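Local atomic coordinates of rhamnosidase B (Bacillus sp., PDB entry 2OKX), a protein that hydrolyses terminal alpha-L-rhamnose residues from glycosides, as a glycoside hydrolase of family 78. Residues G578-V590 with H862-S874. Numbering follows the deposited sequence.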
ATOM      1  N   GLY A 578     -10.832   6.132   1.955  1.00 22.00           N
ATOM      2  CA  GLY A 578     -12.018   5.432   1.498  1.00 23.87           C
ATOM      3  C   GLY A 578     -12.017   3.958   1.853  1.00 24.76           C
ATOM      4  O   GLY A 578     -13.011   3.428   2.353  1.00 25.04           O
ATOM      5  N   ASP A 579     -10.898   3.289   1.595  1.00 22.93           N
ATOM      6  CA  ASP A 579     -10.780   1.863   1.880  1.00 22.69           C
ATOM      7  C   ASP A 579     -11.013   1.557   3.359  1.00 23.29           C
ATOM      8  O   ASP A 579     -11.679   0.577   3.705  1.00 22.77           O
ATOM      9  CB  ASP A 579      -9.383   1.344   1.506  1.00 22.00           C
ATOM     10  CG  ASP A 579      -9.001   1.632   0.064  1.00 22.89           C
ATOM     11  OD1 ASP A 579      -8.410   0.734  -0.580  1.00 21.49           O
ATOM     12  OD2 ASP A 579      -9.265   2.750  -0.421  1.00 21.78           O
ATOM     13  N   SER A 580     -10.458   2.402   4.224  1.00 22.04           N
ATOM     14  CA  SER A 580     -10.548   2.203   5.665  1.00 21.90           C
ATOM     15  C   SER A 580     -11.950   2.088   6.256  1.00 19.58           C
ATOM     16  O   SER A 580     -12.122   1.459   7.294  1.00 19.65           O
ATOM     17  CB  SER A 580      -9.781   3.309   6.398  1.00 21.47           C
ATOM     18  OG  SER A 580     -10.508   4.523   6.398  1.00 23.56           O
ATOM     19  N   ARG A 581     -12.946   2.701   5.626  1.00 21.55           N
ATOM     20  CA  ARG A 581     -14.305   2.607   6.157  1.00 21.93           C
ATOM     21  C   ARG A 581     -14.762   1.149   6.156  1.00 22.08           C
ATOM     22  O   ARG A 581     -15.237   0.639   7.172  1.00 21.04           O
ATOM     23  CB  ARG A 581     -15.274   3.464   5.337  1.00 22.51           C
ATOM     24  CG  ARG A 581     -16.715   3.447   5.857  1.00 23.29           C
ATOM     25  CD  ARG A 581     -17.557   2.365   5.186  1.00 22.99           C
ATOM     26  NE  ARG A 581     -18.881   2.245   5.797  1.00 22.50           N
ATOM     27  CZ  ARG A 581     -19.894   1.559   5.269  1.00 24.83           C
ATOM     28  NH1 ARG A 581     -21.064   1.506   5.894  1.00 22.52           N
ATOM     29  NH2 ARG A 581     -19.744   0.932   4.110  1.00 24.64           N
ATOM     30  N   ASN A 582     -14.604   0.476   5.020  1.00 20.06           N
ATOM     31  CA  ASN A 582     -15.001  -0.923   4.922  1.00 20.33           C
ATOM     32  C   ASN A 582     -14.074  -1.798   5.755  1.00 19.16           C
ATOM     33  O   ASN A 582     -14.521  -2.714   6.443  1.00 20.04           O
ATOM     34  CB  ASN A 582     -14.973  -1.395   3.466  1.00 18.86           C
ATOM     35  CG  ASN A 582     -16.094  -0.797   2.633  1.00 20.24           C
ATOM     36  OD1 ASN A 582     -16.927  -0.038   3.131  1.00 21.18           O
ATOM     37  ND2 ASN A 582     -16.120  -1.146   1.354  1.00 23.99           N
ATOM     38  N   GLU A 583     -12.778  -1.512   5.692  1.00 18.54           N
ATOM     39  CA  GLU A 583     -11.805  -2.290   6.440  1.00 18.44           C
ATOM     40  C   GLU A 583     -12.078  -2.244   7.942  1.00 18.86           C
ATOM     41  O   GLU A 583     -11.895  -3.239   8.634  1.00 17.76           O
ATOM     42  CB  GLU A 583     -10.387  -1.795   6.139  1.00 20.48           C
ATOM     43  CG  GLU A 583      -9.999  -1.928   4.670  1.00 21.16           C
ATOM     44  CD  GLU A 583      -8.636  -1.322   4.366  1.00 23.66           C
ATOM     45  OE1 GLU A 583      -8.434  -0.132   4.676  1.00 22.18           O
ATOM     46  OE2 GLU A 583      -7.770  -2.033   3.810  1.00 24.04           O
ATOM     47  N   ALA A 584     -12.532  -1.098   8.442  1.00 17.65           N
ATOM     48  CA  ALA A 584     -12.817  -0.973   9.869  1.00 17.67           C
ATOM     49  C   ALA A 584     -13.974  -1.885  10.264  1.00 16.69           C
ATOM     50  O   ALA A 584     -13.907  -2.580  11.274  1.00 18.20           O
ATOM     51  CB  ALA A 584     -13.152   0.490  10.225  1.00 17.67           C
ATOM     52  N   LEU A 585     -15.041  -1.871   9.474  1.00 17.14           N
ATOM     53  CA  LEU A 585     -16.204  -2.708   9.765  1.00 17.63           C
ATOM     54  C   LEU A 585     -15.863  -4.195   9.750  1.00 18.47           C
ATOM     55  O   LEU A 585     -16.309  -4.948  10.619  1.00 17.43           O
ATOM     56  CB  LEU A 585     -17.325  -2.433   8.763  1.00 19.12           C
ATOM     57  CG  LEU A 585     -17.970  -1.045   8.843  1.00 20.46           C
ATOM     58  CD1 LEU A 585     -18.953  -0.880   7.700  1.00 20.16           C
ATOM     59  CD2 LEU A 585     -18.669  -0.875  10.184  1.00 19.33           C
ATOM     60  N   VAL A 586     -15.095  -4.631   8.756  1.00 14.44           N
ATOM     61  CA  VAL A 586     -14.715  -6.039   8.697  1.00 16.07           C
ATOM     62  C   VAL A 586     -13.897  -6.359   9.942  1.00 16.10           C
ATOM     63  O   VAL A 586     -14.099  -7.385  10.592  1.00 17.12           O
ATOM     64  CB  VAL A 586     -13.879  -6.343   7.448  1.00 15.61           C
ATOM     65  CG1 VAL A 586     -13.447  -7.800   7.450  1.00 14.22           C
ATOM     66  CG2 VAL A 586     -14.698  -6.037   6.203  1.00 16.84           C
ATOM     67  N   ASN A 587     -12.983  -5.458  10.276  1.00 15.94           N
ATOM     68  CA  ASN A 587     -12.141  -5.610  11.455  1.00 16.26           C
ATOM     69  C   ASN A 587     -12.973  -5.802  12.728  1.00 14.27           C
ATOM     70  O   ASN A 587     -12.647  -6.638  13.570  1.00 14.47           O
ATOM     71  CB  ASN A 587     -11.242  -4.378  11.604  1.00 15.93           C
ATOM     72  CG  ASN A 587     -10.858  -4.107  13.043  1.00 18.30           C
ATOM     73  OD1 ASN A 587     -10.153  -4.895  13.672  1.00 18.23           O
ATOM     74  ND2 ASN A 587     -11.332  -2.983  13.577  1.00 16.32           N
ATOM     75  N   TYR A 588     -14.045  -5.027  12.869  1.00 15.16           N
ATOM     76  CA  TYR A 588     -14.896  -5.136  14.056  1.00 15.55           C
ATOM     77  C   TYR A 588     -15.430  -6.554  14.218  1.00 15.72           C
ATOM     78  O   TYR A 588     -15.534  -7.072  15.334  1.00 14.50           O
ATOM     79  CB  TYR A 588     -16.090  -4.163  13.963  1.00 15.67           C
ATOM     80  CG  TYR A 588     -15.732  -2.691  14.008  1.00 15.21           C
ATOM     81  CD1 TYR A 588     -16.510  -1.751  13.335  1.00 16.12           C
ATOM     82  CD2 TYR A 588     -14.621  -2.237  14.719  1.00 17.61           C
ATOM     83  CE1 TYR A 588     -16.193  -0.399  13.358  1.00 18.36           C
ATOM     84  CE2 TYR A 588     -14.293  -0.878  14.754  1.00 19.56           C
ATOM     85  CZ  TYR A 588     -15.083   0.033  14.065  1.00 19.32           C
ATOM     86  OH  TYR A 588     -14.750   1.369  14.049  1.00 19.84           O
ATOM     87  N   TYR A 589     -15.779  -7.187  13.105  1.00 15.92           N
ATOM     88  CA  TYR A 589     -16.321  -8.535  13.183  1.00 16.06           C
ATOM     89  C   TYR A 589     -15.303  -9.667  13.243  1.00 16.69           C
ATOM     90  O   TYR A 589     -15.559 -10.684  13.884  1.00 16.43           O
ATOM     91  CB  TYR A 589     -17.301  -8.779  12.030  1.00 16.02           C
ATOM     92  CG  TYR A 589     -18.704  -8.280  12.326  1.00 15.05           C
ATOM     93  CD1 TYR A 589     -18.972  -6.918  12.431  1.00 14.24           C
ATOM     94  CD2 TYR A 589     -19.755  -9.176  12.537  1.00 16.05           C
ATOM     95  CE1 TYR A 589     -20.254  -6.454  12.745  1.00 15.96           C
ATOM     96  CE2 TYR A 589     -21.042  -8.723  12.848  1.00 14.53           C
ATOM     97  CZ  TYR A 589     -21.281  -7.363  12.950  1.00 16.77           C
ATOM     98  OH  TYR A 589     -22.544  -6.907  13.255  1.00 18.34           O
ATOM     99  N   VAL A 590     -14.151  -9.502  12.602  1.00 16.30           N
ATOM    100  CA  VAL A 590     -13.162 -10.579  12.613  1.00 16.19           C
ATOM    101  C   VAL A 590     -12.047 -10.459  13.651  1.00 15.90           C
ATOM    102  O   VAL A 590     -11.498 -11.477  14.079  1.00 15.63           O
ATOM    103  CB  VAL A 590     -12.524 -10.763  11.215  1.00 18.94           C
ATOM    104  CG1 VAL A 590     -13.622 -10.886  10.161  1.00 16.83           C
ATOM    105  CG2 VAL A 590     -11.593  -9.615  10.900  1.00 21.04           C
ATOM    106  N   HIS A 862      -6.652  -6.551  -1.302  1.00 18.41           N
ATOM    107  CA  HIS A 862      -7.193  -5.232  -0.956  1.00 19.07           C
ATOM    108  C   HIS A 862      -8.306  -5.454   0.060  1.00 19.12           C
ATOM    109  O   HIS A 862      -9.371  -5.963  -0.289  1.00 17.60           O
ATOM    110  CB  HIS A 862      -7.779  -4.544  -2.200  1.00 18.25           C
ATOM    111  CG  HIS A 862      -6.917  -3.453  -2.756  1.00 19.81           C
ATOM    112  ND1 HIS A 862      -7.331  -2.138  -2.829  1.00 23.60           N
ATOM    113  CD2 HIS A 862      -5.669  -3.482  -3.277  1.00 17.63           C
ATOM    114  CE1 HIS A 862      -6.375  -1.406  -3.372  1.00 16.66           C
ATOM    115  NE2 HIS A 862      -5.355  -2.198  -3.654  1.00 23.39           N
ATOM    116  N   ALA A 863      -8.065  -5.073   1.310  1.00 20.28           N
ATOM    117  CA  ALA A 863      -9.062  -5.278   2.354  1.00 20.76           C
ATOM    118  C   ALA A 863     -10.361  -4.521   2.113  1.00 20.12           C
ATOM    119  O   ALA A 863     -11.364  -4.798   2.766  1.00 18.44           O
ATOM    120  CB  ALA A 863      -8.484  -4.916   3.729  1.00 21.20           C
ATOM    121  N   TRP A 864     -10.364  -3.567   1.187  1.00 20.37           N
ATOM    122  CA  TRP A 864     -11.604  -2.849   0.930  1.00 19.95           C
ATOM    123  C   TRP A 864     -12.575  -3.802   0.222  1.00 19.61           C
ATOM    124  O   TRP A 864     -13.763  -3.506   0.063  1.00 20.69           O
ATOM    125  CB  TRP A 864     -11.336  -1.564   0.116  1.00 20.46           C
ATOM    126  CG  TRP A 864     -11.142  -1.698  -1.378  1.00 22.33           C
ATOM    127  CD1 TRP A 864     -10.928  -2.842  -2.098  1.00 21.75           C
ATOM    128  CD2 TRP A 864     -11.146  -0.623  -2.330  1.00 24.19           C
ATOM    129  NE1 TRP A 864     -10.803  -2.545  -3.440  1.00 22.80           N
ATOM    130  CE2 TRP A 864     -10.932  -1.190  -3.608  1.00 25.03           C
ATOM    131  CE3 TRP A 864     -11.309   0.767  -2.224  1.00 23.22           C
ATOM    132  CZ2 TRP A 864     -10.879  -0.415  -4.775  1.00 25.75           C
ATOM    133  CZ3 TRP A 864     -11.258   1.539  -3.384  1.00 27.16           C
ATOM    134  CH2 TRP A 864     -11.045   0.943  -4.644  1.00 24.88           C
ATOM    135  N   SER A 865     -12.055  -4.973  -0.147  1.00 16.78           N
ATOM    136  CA  SER A 865     -12.817  -6.018  -0.834  1.00 16.53           C
ATOM    137  C   SER A 865     -13.206  -7.180   0.092  1.00 16.33           C
ATOM    138  O   SER A 865     -13.744  -8.183  -0.379  1.00 17.44           O
ATOM    139  CB  SER A 865     -11.990  -6.604  -1.985  1.00 16.58           C
ATOM    140  OG  SER A 865     -11.707  -5.644  -2.988  1.00 19.09           O
ATOM    141  N   ALA A 866     -12.944  -7.054   1.392  1.00 14.70           N
ATOM    142  CA  ALA A 866     -13.238  -8.143   2.332  1.00 14.83           C
ATOM    143  C   ALA A 866     -14.668  -8.206   2.881  1.00 13.89           C
ATOM    144  O   ALA A 866     -14.895  -8.730   3.976  1.00 13.05           O
ATOM    145  CB  ALA A 866     -12.240  -8.097   3.499  1.00 13.01           C
ATOM    146  N   ALA A 867     -15.625  -7.703   2.111  1.00 15.05           N
ATOM    147  CA  ALA A 867     -17.033  -7.690   2.514  1.00 16.98           C
ATOM    148  C   ALA A 867     -17.573  -8.922   3.256  1.00 16.35           C
ATOM    149  O   ALA A 867     -18.237  -8.782   4.285  1.00 17.67           O
ATOM    150  CB  ALA A 867     -17.914  -7.405   1.296  1.00 15.76           C
ATOM    151  N   PRO A 868     -17.308 -10.142   2.749  1.00 15.67           N
ATOM    152  CA  PRO A 868     -17.823 -11.333   3.439  1.00 15.29           C
ATOM    153  C   PRO A 868     -17.476 -11.394   4.927  1.00 16.24           C
ATOM    154  O   PRO A 868     -18.248 -11.929   5.725  1.00 13.93           O
ATOM    155  CB  PRO A 868     -17.207 -12.488   2.648  1.00 15.67           C
ATOM    156  CG  PRO A 868     -17.089 -11.904   1.257  1.00 13.82           C
ATOM    157  CD  PRO A 868     -16.553 -10.525   1.540  1.00 14.97           C
ATOM    158  N   GLY A 869     -16.317 -10.849   5.290  1.00 15.11           N
ATOM    159  CA  GLY A 869     -15.896 -10.857   6.683  1.00 15.13           C
ATOM    160  C   GLY A 869     -16.844 -10.082   7.583  1.00 16.55           C
ATOM    161  O   GLY A 869     -16.871 -10.283   8.799  1.00 16.79           O
ATOM    162  N   TYR A 870     -17.624  -9.191   6.983  1.00 16.03           N
ATOM    163  CA  TYR A 870     -18.588  -8.391   7.728  1.00 16.92           C
ATOM    164  C   TYR A 870     -20.010  -8.919   7.554  1.00 17.13           C
ATOM    165  O   TYR A 870     -20.712  -9.141   8.536  1.00 16.78           O
ATOM    166  CB  TYR A 870     -18.534  -6.936   7.260  1.00 16.61           C
ATOM    167  CG  TYR A 870     -19.663  -6.062   7.787  1.00 17.95           C
ATOM    168  CD1 TYR A 870     -19.671  -5.611   9.110  1.00 19.31           C
ATOM    169  CD2 TYR A 870     -20.709  -5.680   6.953  1.00 18.75           C
ATOM    170  CE1 TYR A 870     -20.704  -4.789   9.591  1.00 21.00           C
ATOM    171  CE2 TYR A 870     -21.744  -4.864   7.418  1.00 22.84           C
ATOM    172  CZ  TYR A 870     -21.733  -4.423   8.735  1.00 22.64           C
ATOM    173  OH  TYR A 870     -22.749  -3.603   9.175  1.00 24.95           O
ATOM    174  N   PHE A 871     -20.430  -9.135   6.308  1.00 14.70           N
ATOM    175  CA  PHE A 871     -21.796  -9.579   6.056  1.00 15.13           C
ATOM    176  C   PHE A 871     -22.201 -10.969   6.518  1.00 14.98           C
ATOM    177  O   PHE A 871     -23.358 -11.174   6.883  1.00 14.66           O
ATOM    178  CB  PHE A 871     -22.150  -9.409   4.570  1.00 13.95           C
ATOM    179  CG  PHE A 871     -22.187  -7.977   4.129  1.00 16.65           C
ATOM    180  CD1 PHE A 871     -21.066  -7.379   3.562  1.00 15.09           C
ATOM    181  CD2 PHE A 871     -23.315  -7.197   4.365  1.00 14.57           C
ATOM    182  CE1 PHE A 871     -21.063  -6.026   3.243  1.00 15.37           C
ATOM    183  CE2 PHE A 871     -23.325  -5.842   4.052  1.00 17.18           C
ATOM    184  CZ  PHE A 871     -22.196  -5.252   3.491  1.00 17.74           C
ATOM    185  N   LEU A 872     -21.276 -11.925   6.513  1.00 13.86           N
ATOM    186  CA  LEU A 872     -21.631 -13.270   6.947  1.00 14.47           C
ATOM    187  C   LEU A 872     -21.991 -13.262   8.432  1.00 16.70           C
ATOM    188  O   LEU A 872     -22.968 -13.886   8.843  1.00 15.11           O
ATOM    189  CB  LEU A 872     -20.488 -14.257   6.664  1.00 13.78           C
ATOM    190  CG  LEU A 872     -20.220 -14.470   5.166  1.00 15.98           C
ATOM    191  CD1 LEU A 872     -19.046 -15.435   4.960  1.00 11.29           C
ATOM    192  CD2 LEU A 872     -21.482 -15.016   4.500  1.00 15.36           C
ATOM    193  N   GLY A 873     -21.215 -12.541   9.234  1.00 16.09           N
ATOM    194  CA  GLY A 873     -21.514 -12.477  10.656  1.00 15.65           C
ATOM    195  C   GLY A 873     -22.695 -11.566  10.978  1.00 15.93           C
ATOM    196  O   GLY A 873     -23.464 -11.841  11.901  1.00 16.07           O
ATOM    197  N   SER A 874     -22.858 -10.490  10.212  1.00 16.18           N
ATOM    198  CA  SER A 874     -23.938  -9.535  10.463  1.00 17.13           C
ATOM    199  C   SER A 874     -25.273  -9.869   9.797  1.00 19.11           C
ATOM    200  O   SER A 874     -26.307  -9.975  10.464  1.00 20.15           O
ATOM    201  CB  SER A 874     -23.503  -8.124  10.049  0.53 16.85           C
ATOM    202  OG  SER A 874     -23.278  -8.034   8.653  0.53 15.32           O
TER
HETATM  203  O   HOH W   1      -8.165  -1.933   0.369  1.00 19.54           O
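In the (alpha/alpha)6 barrel of this family 78 enzyme, its six-hairpin glycosidase domain, D579 in helix 578-590 meets W864 of the 3-10 segment 863-865, and farther along Y589 meets Y870 of helix 868-874. D579 OD1 lies above the rim of the W864 ring system, 3.3 Å from CE3, the carboxylate and ring planes 19° apart. A water bridges the pair, donating a hydrogen bond to D579 OD1 at 2.8 Å and accepting one from W864 N at 2.9 Å; OD1 also hydrogen-bonds a glycerol, probably from the crystallisation liquor, which may mark a pocket. W864 CG sits between its backbone N and carbonyl carbon, which brings the indole beside D579. Midway, G869 has no side chain, and V586 CG1 reaches its CA at 4.0 Å; the axes of helices 578-590 and 868-874 pass 7.9 Å apart at 49°. Beyond it, Y870 turns its edge toward the face of Y589, planes at 80°, CE1 to CE1 3.6 Å, while Y589 CB packs 3.6 Å from G869 O and Y589 OH is hydrogen-bonded to V879 O. A leucine replacing Y589 would probably leave V879 O without this donor and the Y870 edge without its aromatic face. Helix 544-559 packs on V586, V590 and A866, helix 627-644 touches L585 and W864, helix 801-813 lies against N582, and strand 879-881 receives the Y589 hydroxyl.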